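Local coordinates for stage II sporulation protein E (SpoIIE) (Moorella thermoacetica, PDB 3ZT9), which is probably a PP2C-type, manganese-dependent protein phosphatase that takes part in stressosome signalling linked to secondary messenger control, at residues L4-A12 and T168-E178; R13-C23 and V36-A47. All coordinates share one frame; numbering follows the deposited sequence. Where two conformers were deposited one is given.

Contact 1: L4-A12 and T168-E178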
loop_
_atom_site.group_PDB
_atom_site.type_symbol
_atom_site.label_atom_id
_atom_site.label_comp_id
_atom_site.label_asym_id
_atom_site.label_seq_id
_atom_site.Cartn_x
_atom_site.Cartn_y
_atom_site.Cartn_z
ATOM N N LEU A 4 6.241 -15.832 2.374
ATOM C CA LEU A 4 5.603 -14.876 1.448
ATOM C C LEU A 4 6.704 -14.024 0.814
ATOM O O LEU A 4 7.471 -13.380 1.516
ATOM C CB LEU A 4 4.564 -14.008 2.180
ATOM C CG LEU A 4 3.637 -13.166 1.306
ATOM C CD1 LEU A 4 2.607 -14.035 0.546
ATOM C CD2 LEU A 4 2.903 -12.094 2.119
ATOM N N GLU A 5 6.804 -14.049 -0.514
ATOM C CA GLU A 5 7.782 -13.263 -1.235
ATOM C C GLU A 5 7.235 -11.848 -1.373
ATOM O O GLU A 5 6.072 -11.677 -1.755
ATOM C CB GLU A 5 7.989 -13.850 -2.630
ATOM C CG GLU A 5 9.082 -13.164 -3.417
ATOM C CD GLU A 5 9.295 -13.703 -4.844
ATOM O OE1 GLU A 5 8.377 -14.292 -5.503
ATOM O OE2 GLU A 5 10.422 -13.497 -5.314
ATOM N N VAL A 6 8.046 -10.836 -1.093
ATOM C CA VAL A 6 7.529 -9.460 -1.222
ATOM C C VAL A 6 8.534 -8.582 -1.934
ATOM O O VAL A 6 9.722 -8.597 -1.603
ATOM C CB VAL A 6 7.250 -8.788 0.147
ATOM C CG1 VAL A 6 6.602 -7.416 -0.055
ATOM C CG2 VAL A 6 6.376 -9.678 1.026
ATOM N N GLY A 7 8.059 -7.827 -2.917
ATOM C CA GLY A 7 8.885 -6.878 -3.638
ATOM C C GLY A 7 8.368 -5.461 -3.405
ATOM O O GLY A 7 7.153 -5.215 -3.384
ATOM N N ILE A 8 9.312 -4.525 -3.244
ATOM C CA ILE A 8 8.980 -3.104 -3.097
ATOM C C ILE A 8 9.737 -2.299 -4.147
ATOM O O ILE A 8 10.930 -2.506 -4.340
ATOM C CB ILE A 8 9.416 -2.584 -1.722
ATOM C CG1 ILE A 8 8.593 -3.258 -0.621
ATOM C CG2 ILE A 8 9.264 -1.069 -1.651
ATOM C CD1 ILE A 8 8.993 -2.796 0.801
ATOM N N TYR A 9 9.077 -1.302 -4.743
ATOM C CA TYR A 9 9.762 -0.351 -5.620
ATOM C C TYR A 9 9.221 1.034 -5.376
ATOM O O TYR A 9 8.005 1.210 -5.250
ATOM C CB TYR A 9 9.503 -0.692 -7.078
ATOM C CG TYR A 9 10.036 0.322 -8.079
ATOM C CD1 TYR A 9 11.359 0.241 -8.528
ATOM C CD2 TYR A 9 9.209 1.317 -8.622
ATOM C CE1 TYR A 9 11.858 1.154 -9.464
ATOM C CE2 TYR A 9 9.717 2.232 -9.578
ATOM C CZ TYR A 9 11.028 2.124 -9.996
ATOM O OH TYR A 9 11.518 3.021 -10.940
ATOM N N THR A 10 10.099 2.020 -5.301
ATOM C CA THR A 10 9.620 3.423 -5.270
ATOM C C THR A 10 10.530 4.248 -6.195
ATOM O O THR A 10 11.698 3.863 -6.457
ATOM C CB THR A 10 9.686 4.080 -3.835
ATOM O OG1 THR A 10 11.041 4.179 -3.385
ATOM C CG2 THR A 10 8.861 3.286 -2.805
ATOM N N ARG A 11 9.989 5.351 -6.695
ATOM C CA ARG A 11 10.748 6.242 -7.564
ATOM C C ARG A 11 10.190 7.647 -7.376
ATOM O O ARG A 11 8.983 7.871 -7.494
ATOM C CB ARG A 11 10.618 5.842 -9.047
ATOM C CG ARG A 11 11.552 6.651 -9.946
ATOM C CD ARG A 11 11.393 6.303 -11.425
ATOM N NE ARG A 11 10.042 6.606 -11.898
ATOM C CZ ARG A 11 9.470 6.052 -12.967
ATOM N NH1 ARG A 11 10.132 5.166 -13.698
ATOM N NH2 ARG A 11 8.238 6.393 -13.309
ATOM N N ALA A 12 11.075 8.597 -7.108
ATOM C CA ALA A 12 10.625 9.987 -6.991
ATOM C C ALA A 12 10.155 10.538 -8.331
ATOM O O ALA A 12 10.707 10.214 -9.377
ATOM C CB ALA A 12 11.752 10.857 -6.467
ATOM N N THR A 168 11.702 -12.455 -10.006
ATOM C CA THR A 168 11.442 -12.427 -8.576
ATOM C C THR A 168 10.446 -11.304 -8.294
ATOM O O THR A 168 10.280 -10.404 -9.099
ATOM C CB THR A 168 12.701 -12.140 -7.739
ATOM O OG1 THR A 168 13.155 -10.818 -7.997
ATOM C CG2 THR A 168 13.801 -13.121 -8.065
ATOM N N ALA A 169 9.844 -11.311 -7.108
ATOM C CA ALA A 169 8.919 -10.225 -6.758
ATOM C C ALA A 169 9.630 -8.870 -6.854
ATOM O O ALA A 169 9.044 -7.901 -7.281
ATOM C CB ALA A 169 8.383 -10.433 -5.319
ATOM N N GLU A 170 10.880 -8.821 -6.394
ATOM C CA GLU A 170 11.666 -7.587 -6.429
ATOM C C GLU A 170 11.892 -7.134 -7.859
ATOM O O GLU A 170 11.719 -5.936 -8.201
ATOM C CB GLU A 170 12.996 -7.802 -5.721
ATOM C CG GLU A 170 12.917 -7.483 -4.239
ATOM C CD GLU A 170 12.820 -5.979 -3.966
ATOM O OE1 GLU A 170 13.591 -5.201 -4.577
ATOM O OE2 GLU A 170 11.980 -5.573 -3.140
ATOM N N GLU A 171 12.251 -8.084 -8.720
ATOM C CA GLU A 171 12.426 -7.756 -10.127
ATOM C C GLU A 171 11.086 -7.353 -10.780
ATOM O O GLU A 171 11.029 -6.451 -11.595
ATOM C CB GLU A 171 13.013 -8.964 -10.887
ATOM C CG GLU A 171 14.429 -9.301 -10.444
ATOM C CD GLU A 171 14.879 -10.648 -10.914
ATOM O OE1 GLU A 171 14.031 -11.425 -11.393
ATOM O OE2 GLU A 171 16.093 -10.916 -10.807
ATOM N N LEU A 172 10.006 -8.020 -10.416
ATOM C CA LEU A 172 8.721 -7.767 -11.053
ATOM C C LEU A 172 8.191 -6.343 -10.690
ATOM O O LEU A 172 7.680 -5.629 -11.553
ATOM C CB LEU A 172 7.736 -8.842 -10.585
ATOM C CG LEU A 172 6.310 -8.738 -11.110
ATOM C CD1 LEU A 172 6.265 -9.000 -12.622
ATOM C CD2 LEU A 172 5.454 -9.736 -10.335
ATOM N N VAL A 173 8.340 -5.915 -9.442
ATOM C CA VAL A 173 7.799 -4.592 -9.017
ATOM C C VAL A 173 8.635 -3.491 -9.648
ATOM O O VAL A 173 8.124 -2.426 -9.984
ATOM C CB VAL A 173 7.738 -4.371 -7.454
ATOM C CG1 VAL A 173 6.717 -5.291 -6.824
ATOM C CG2 VAL A 173 9.152 -4.533 -6.802
ATOM N N ARG A 174 9.916 -3.765 -9.870
ATOM C CA ARG A 174 10.753 -2.786 -10.564
ATOM C C ARG A 174 10.291 -2.644 -11.998
ATOM O O ARG A 174 10.177 -1.532 -12.513
ATOM C CB ARG A 174 12.218 -3.190 -10.557
ATOM C CG ARG A 174 13.091 -2.091 -11.090
ATOM C CD ARG A 174 14.537 -2.476 -11.156
ATOM N NE ARG A 174 15.213 -1.501 -12.012
ATOM C CZ ARG A 174 16.525 -1.417 -12.180
ATOM N NH1 ARG A 174 17.331 -2.268 -11.559
ATOM N NH2 ARG A 174 17.023 -0.476 -12.973
ATOM N N LEU A 175 10.003 -3.772 -12.636
ATOM C CA LEU A 175 9.532 -3.726 -14.026
ATOM C C LEU A 175 8.183 -2.988 -14.081
ATOM O O LEU A 175 7.947 -2.164 -14.951
ATOM C CB LEU A 175 9.390 -5.126 -14.588
ATOM C CG LEU A 175 8.754 -5.231 -15.992
ATOM C CD1 LEU A 175 9.608 -4.458 -17.002
ATOM C CD2 LEU A 175 8.588 -6.727 -16.443
ATOM N N ILE A 176 7.303 -3.310 -13.158
ATOM C CA ILE A 176 5.993 -2.630 -13.101
ATOM C C ILE A 176 6.158 -1.137 -12.922
ATOM O O ILE A 176 5.543 -0.359 -13.644
ATOM C CB ILE A 176 5.126 -3.233 -12.023
ATOM C CG1 ILE A 176 4.675 -4.630 -12.485
ATOM C CG2 ILE A 176 3.905 -2.320 -11.763
ATOM C CD1 ILE A 176 3.956 -5.448 -11.356
ATOM N N GLY A 177 6.988 -0.725 -11.976
ATOM C CA GLY A 177 7.192 0.699 -11.749
ATOM C C GLY A 177 7.754 1.409 -12.976
ATOM O O GLY A 177 7.344 2.505 -13.305
ATOM N N GLU A 178 8.697 0.761 -13.659
ATOM C CA GLU A 178 9.349 1.336 -14.828
ATOM C C GLU A 178 8.437 1.374 -16.067
ATOM O O GLU A 178 8.416 2.384 -16.790
ATOM C CB GLU A 178 10.666 0.577 -15.134
ATOM C CG GLU A 178 11.711 0.921 -14.128
ATOM C CD GLU A 178 12.956 0.082 -14.213
ATOM O OE1 GLU A 178 12.872 -1.053 -14.682
ATOM O OE2 GLU A 178 13.997 0.570 -13.757
HETATM O O HOH W 1 11.967 -10.901 -4.401
HETATM O O HOH W 2 12.150 -3.361 -7.011
HETATM O O HOH W 3 13.837 2.721 -12.070
HETATM O O HOH W 4 8.197 5.081 -16.270
#

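Contact 2: R13-C23 and V36-A47. With MN (manganese (II) ion), chain B; MN (manganese (II) ion), chain C.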
loop_
_atom_site.group_PDB
_atom_site.type_symbol
_atom_site.label_atom_id
_atom_site.label_comp_id
_atom_site.label_asym_id
_atom_site.label_seq_id
_atom_site.Cartn_x
_atom_site.Cartn_y
_atom_site.Cartn_z
ATOM N N ARG A 13 9.170 11.443 -8.268
ATOM C CA ARG A 13 8.845 12.321 -9.369
ATOM C C ARG A 13 10.119 12.888 -9.993
ATOM O O ARG A 13 11.034 13.327 -9.290
ATOM C CB ARG A 13 7.950 13.489 -8.869
ATOM C CG ARG A 13 7.655 14.548 -9.973
ATOM C CD ARG A 13 7.029 15.796 -9.394
ATOM N NE ARG A 13 7.009 16.878 -10.370
ATOM C CZ ARG A 13 5.907 17.376 -10.914
ATOM N NH1 ARG A 13 4.715 16.904 -10.572
ATOM N NH2 ARG A 13 5.996 18.359 -11.793
ATOM N N GLU A 14 10.161 12.907 -11.318
ATOM C CA GLU A 14 11.321 13.406 -12.066
ATOM C C GLU A 14 11.755 14.783 -11.571
ATOM O O GLU A 14 10.932 15.671 -11.389
ATOM C CB GLU A 14 10.911 13.496 -13.525
ATOM C CG GLU A 14 11.956 13.769 -14.553
ATOM C CD GLU A 14 11.288 13.808 -15.910
ATOM O OE1 GLU A 14 10.056 14.043 -15.962
ATOM O OE2 GLU A 14 11.972 13.582 -16.911
ATOM N N GLY A 15 13.046 14.968 -11.346
ATOM C CA GLY A 15 13.524 16.236 -10.829
ATOM C C GLY A 15 13.507 16.408 -9.315
ATOM O O GLY A 15 14.134 17.337 -8.816
ATOM N N GLU A 16 12.794 15.551 -8.579
ATOM C CA GLU A 16 12.863 15.574 -7.097
ATOM C C GLU A 16 14.017 14.706 -6.561
ATOM O O GLU A 16 14.452 13.750 -7.211
ATOM C CB GLU A 16 11.542 15.101 -6.467
ATOM C CG GLU A 16 10.293 15.764 -7.020
ATOM C CD GLU A 16 10.218 17.260 -6.748
ATOM O OE1 GLU A 16 10.734 17.722 -5.702
ATOM O OE2 GLU A 16 9.617 17.966 -7.591
ATOM N N ILE A 17 14.539 15.053 -5.389
ATOM C CA ILE A 17 15.556 14.227 -4.759
ATOM C C ILE A 17 15.022 13.380 -3.606
ATOM O O ILE A 17 15.776 12.599 -3.041
ATOM C CB ILE A 17 16.754 15.070 -4.235
ATOM C CG1 ILE A 17 16.266 16.156 -3.272
ATOM C CG2 ILE A 17 17.541 15.671 -5.394
ATOM C CD1 ILE A 17 17.397 16.760 -2.453
ATOM N N ALA A 18 13.745 13.535 -3.250
ATOM C CA ALA A 18 13.110 12.683 -2.246
ATOM C C ALA A 18 11.768 12.219 -2.789
ATOM O O ALA A 18 11.051 12.986 -3.439
ATOM C CB ALA A 18 12.892 13.414 -0.911
ATOM N N CYS A 19 11.480 10.953 -2.568
ATOM C CA CYS A 19 10.226 10.362 -3.023
ATOM C C CYS A 19 9.098 10.643 -2.053
ATOM O O CYS A 19 9.181 10.311 -0.880
ATOM C CB CYS A 19 10.391 8.844 -3.224
ATOM S SG CYS A 19 8.900 7.969 -3.749
ATOM N N GLY A 20 8.019 11.243 -2.552
ATOM C CA GLY A 20 6.890 11.571 -1.692
ATOM C C GLY A 20 5.952 10.441 -1.329
ATOM O O GLY A 20 4.994 10.658 -0.603
ATOM N N ASP A 21 6.211 9.229 -1.822
ATOM C CA ASP A 21 5.468 8.046 -1.419
ATOM C C ASP A 21 6.320 7.205 -0.445
ATOM O O ASP A 21 7.532 7.347 -0.385
ATOM C CB ASP A 21 5.130 7.134 -2.629
ATOM C CG ASP A 21 4.202 7.762 -3.656
ATOM O OD1 ASP A 21 3.560 8.793 -3.389
ATOM O OD2 ASP A 21 4.099 7.148 -4.750
ATOM N N ALA A 22 5.684 6.309 0.304
ATOM C CA ALA A 22 6.408 5.413 1.189
ATOM C C ALA A 22 5.776 4.025 1.224
ATOM O O ALA A 22 4.570 3.897 1.084
ATOM C CB ALA A 22 6.459 5.989 2.604
ATOM N N CYS A 23 6.608 3.006 1.457
ATOM C CA CYS A 23 6.178 1.601 1.576
ATOM C C CYS A 23 6.581 1.001 2.934
ATOM O O CYS A 23 7.621 1.350 3.497
ATOM C CB CYS A 23 6.837 0.760 0.455
ATOM S SG CYS A 23 6.236 1.232 -1.170
ATOM N N VAL A 36 1.152 1.225 1.704
ATOM C CA VAL A 36 1.728 2.262 0.845
ATOM C C VAL A 36 1.107 3.589 1.231
ATOM O O VAL A 36 -0.094 3.682 1.383
ATOM C CB VAL A 36 1.463 1.989 -0.684
ATOM C CG1 VAL A 36 1.948 3.151 -1.545
ATOM C CG2 VAL A 36 2.157 0.661 -1.141
ATOM N N GLY A 37 1.921 4.631 1.335
ATOM C CA GLY A 37 1.387 5.954 1.610
ATOM C C GLY A 37 1.834 6.889 0.492
ATOM O O GLY A 37 2.891 6.694 -0.126
ATOM N N ASP A 38 1.033 7.923 0.245
ATOM C CA ASP A 38 1.386 8.919 -0.755
ATOM C C ASP A 38 1.163 10.265 -0.097
ATOM O O ASP A 38 0.031 10.624 0.136
ATOM C CB ASP A 38 0.451 8.728 -1.983
ATOM C CG ASP A 38 0.609 9.806 -3.047
ATOM O OD1 ASP A 38 1.270 10.828 -2.774
ATOM O OD2 ASP A 38 0.055 9.645 -4.159
ATOM N N GLY A 39 2.234 10.991 0.235
ATOM C CA GLY A 39 2.079 12.303 0.857
ATOM C C GLY A 39 1.526 13.323 -0.136
ATOM O O GLY A 39 1.894 13.365 -1.289
ATOM N N ILE A 40 0.658 14.205 0.329
ATOM C CA ILE A 40 0.032 15.129 -0.607
ATOM C C ILE A 40 1.128 15.913 -1.325
ATOM O O ILE A 40 2.030 16.472 -0.689
ATOM C CB ILE A 40 -0.914 16.104 0.094
ATOM C CG1 ILE A 40 -2.127 15.375 0.705
ATOM C CG2 ILE A 40 -1.356 17.198 -0.907
ATOM C CD1 ILE A 40 -3.129 14.899 -0.325
ATOM N N GLY A 41 1.068 15.945 -2.659
ATOM C CA GLY A 41 2.015 16.718 -3.436
ATOM C C GLY A 41 3.258 15.885 -3.652
ATOM O O GLY A 41 3.198 14.654 -3.653
ATOM N N HIS A 42 4.388 16.552 -3.801
ATOM C CA HIS A 42 5.648 15.854 -4.038
ATOM C C HIS A 42 6.770 16.492 -3.227
ATOM O O HIS A 42 6.559 17.454 -2.500
ATOM C CB HIS A 42 6.001 15.827 -5.544
ATOM C CG HIS A 42 5.924 17.164 -6.226
ATOM N ND1 HIS A 42 7.011 18.000 -6.358
ATOM C CD2 HIS A 42 4.890 17.799 -6.830
ATOM C CE1 HIS A 42 6.653 19.095 -7.007
ATOM N NE2 HIS A 42 5.369 19.001 -7.297
ATOM N N GLY A 43 7.954 15.931 -3.334
ATOM C CA GLY A 43 9.115 16.536 -2.706
ATOM C C GLY A 43 9.250 16.158 -1.234
ATOM O O GLY A 43 8.515 15.330 -0.728
ATOM N N PRO A 44 10.221 16.776 -0.541
ATOM C CA PRO A 44 10.509 16.363 0.842
ATOM C C PRO A 44 9.334 16.590 1.818
ATOM O O PRO A 44 9.233 15.875 2.796
ATOM C CB PRO A 44 11.701 17.272 1.247
ATOM C CG PRO A 44 12.282 17.781 -0.039
ATOM C CD PRO A 44 11.136 17.833 -1.021
ATOM N N GLU A 45 8.470 17.583 1.596
ATOM C CA GLU A 45 7.326 17.739 2.506
ATOM C C GLU A 45 6.316 16.615 2.331
ATOM O O GLU A 45 5.737 16.159 3.304
ATOM C CB GLU A 45 6.657 19.117 2.327
ATOM C CG GLU A 45 7.637 20.233 2.664
ATOM C CD GLU A 45 7.411 21.469 1.845
ATOM O OE1 GLU A 45 7.807 21.461 0.660
ATOM O OE2 GLU A 45 6.846 22.441 2.382
ATOM N N ALA A 46 6.139 16.140 1.099
ATOM C CA ALA A 46 5.271 14.997 0.872
ATOM C C ALA A 46 5.910 13.746 1.452
ATOM O O ALA A 46 5.224 12.931 2.028
ATOM C CB ALA A 46 4.996 14.807 -0.618
ATOM N N ALA A 47 7.228 13.615 1.285
ATOM C CA ALA A 47 7.935 12.453 1.779
ATOM C C ALA A 47 7.817 12.389 3.314
ATOM O O ALA A 47 7.610 11.319 3.903
ATOM C CB ALA A 47 9.429 12.534 1.353
HETATM MN MN MN B . 2.081 12.724 -3.364
HETATM MN MN MN C . 0.599 10.523 -6.135
HETATM O O HOH W 5 8.923 13.866 -4.894
HETATM O O HOH W 6 3.895 11.516 -3.471
HETATM O O HOH W 7 2.414 9.299 -5.962
HETATM O O HOH W 8 -0.046 13.450 -3.843
HETATM O O HOH W 9 1.617 12.413 -5.524
HETATM O O HOH W 10 -0.973 12.115 -6.073
#

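Contact 1: L4-A12 and T168-E178
Glu-5 and Glu-170 supply the two direct hydrogen bonds between edge strand 6-11 and helix 169-178. The backbone N of Ala-169 points almost straight at Glu-5 OE2 (2.9 Å, 176°), reaching it from above the carboxylate plane. With CG anti to the backbone N (chi1 -175°), Glu-5 sets CG against Ala-169 CB at 3.4 Å, and the extended chain beyond carries OE2 to the amide; OE1 forms a salt bridge with Arg-193. In the other direction, the Glu-170 side chain bends at chi2 so that OE2 accepts from Ile-8 N at 2.9 Å. Shortened to an alanine here, the Glu-5 side chain would probably leave the amide of Ala-169 without this acceptor and Arg-193 without this carboxylate. The helix start is itself a capping box, Thr-168 OG1 taking the N-H of Glu-171 while Glu-171 OE1 takes that of Thr-168.

Waters add further links: one joins Glu-5 OE2 to Glu-170 N, another, 2.6 Å from Tyr-9 OH, donates to Glu-178 OE2. Arg-174 holds that same OE2 side-on through NE and NH2.

Close van der Waals packing takes up the middle. Gly-7 comes within 4.0 Å of Glu-170, CA to CA, and a CB on it would clash with the helix backbone. Val-173 CG2 lies 3.5 Å from Ile-8 C and 3.9 Å from Tyr-9 CB. The Tyr-9 ring lies along the helix, its CE1 3.8 Å from Arg-174 CG and its CE2 near the CA of Gly-177, where any side chain would strike the ring.

Helix and strand run roughly parallel, 32° apart. Strand 187-192 pairs with 6-11 and also meets Val-173 through Val-191, while Val-6 and Ile-8 turn from the helix to pack on strand 21-28.

Contact 2: R13-C23 and V36-A47
The dinuclear manganese site lies where strand 21-28 begins, strand 31-39 ends and the chain turns into helix 43-60. Asp-38 bridges the two ions, OD1 on one at 2.1 Å and OD2 on the other at 2.2 Å. Gly-39 O and Gly-41 O add to the first ion, and Asp-150 and Asp-185 to the second; one water binds both metals.

Across the hairpin, Asp-21 faces Asp-38 as a non-hydrogen-bonded pair. The two OD1 atoms are 3.1 Å apart, both acceptors, with carboxylate planes turned 60°. Asp-21 OD1 accepts from a water on the first ion and probably from one on the second, a second-shell role likely to orient them, while Ser-149 holds its OD2. Next along, Ala-22 and Gly-37 exchange both backbone hydrogen bonds, and Gly-39 N donates to Gly-20 O (2.9 Å).

His-42 was modelled in two conformers; in the one described, Arg-13 lies over one face of its ring. Arg-13 CD sits 3.7 Å from the ring centroid, and the guanidinium stacks flat with planes 18° apart. With CG between backbone N and carbonyl carbon (chi1 50°), this ring is set against Arg-13 and near Glu-16, whose OE2 lies 2.9 Å from His-42 ND1. Nearby, Ala-18 CB packs on Ala-47 CB at 4.2 Å, and a water joins Ala-18 O to Gly-43 N. Gly-20 comes so close to the helix that a CB would clash with Ala-46.

A bridging aspartate at the end of a strand, followed by a glycine whose carbonyl binds metal, is characteristic of the active centre of PP2C-family phosphatases.

How the contacts relate
From the N terminus the chain first lays down strand 6-11, then runs through loop 13-20 into strand 21-28, turns back along 31-39 and enters helix 43-60. Contact 2 closes this short loop, with 12 residues between its segments. Contact 1 closes a far longer one, since 155 residues separate segments 4-12 and 168-178, so the whole of contact 2 falls within its span. Their centres are about 17 Å apart, yet they meet directly: Ile-8 CG2 packs on Cys-23 CB at 3.7 Å. Strand 6-11 thus carries the helix on one side and faces the hairpin's sheet on the other, tying the two sheets together.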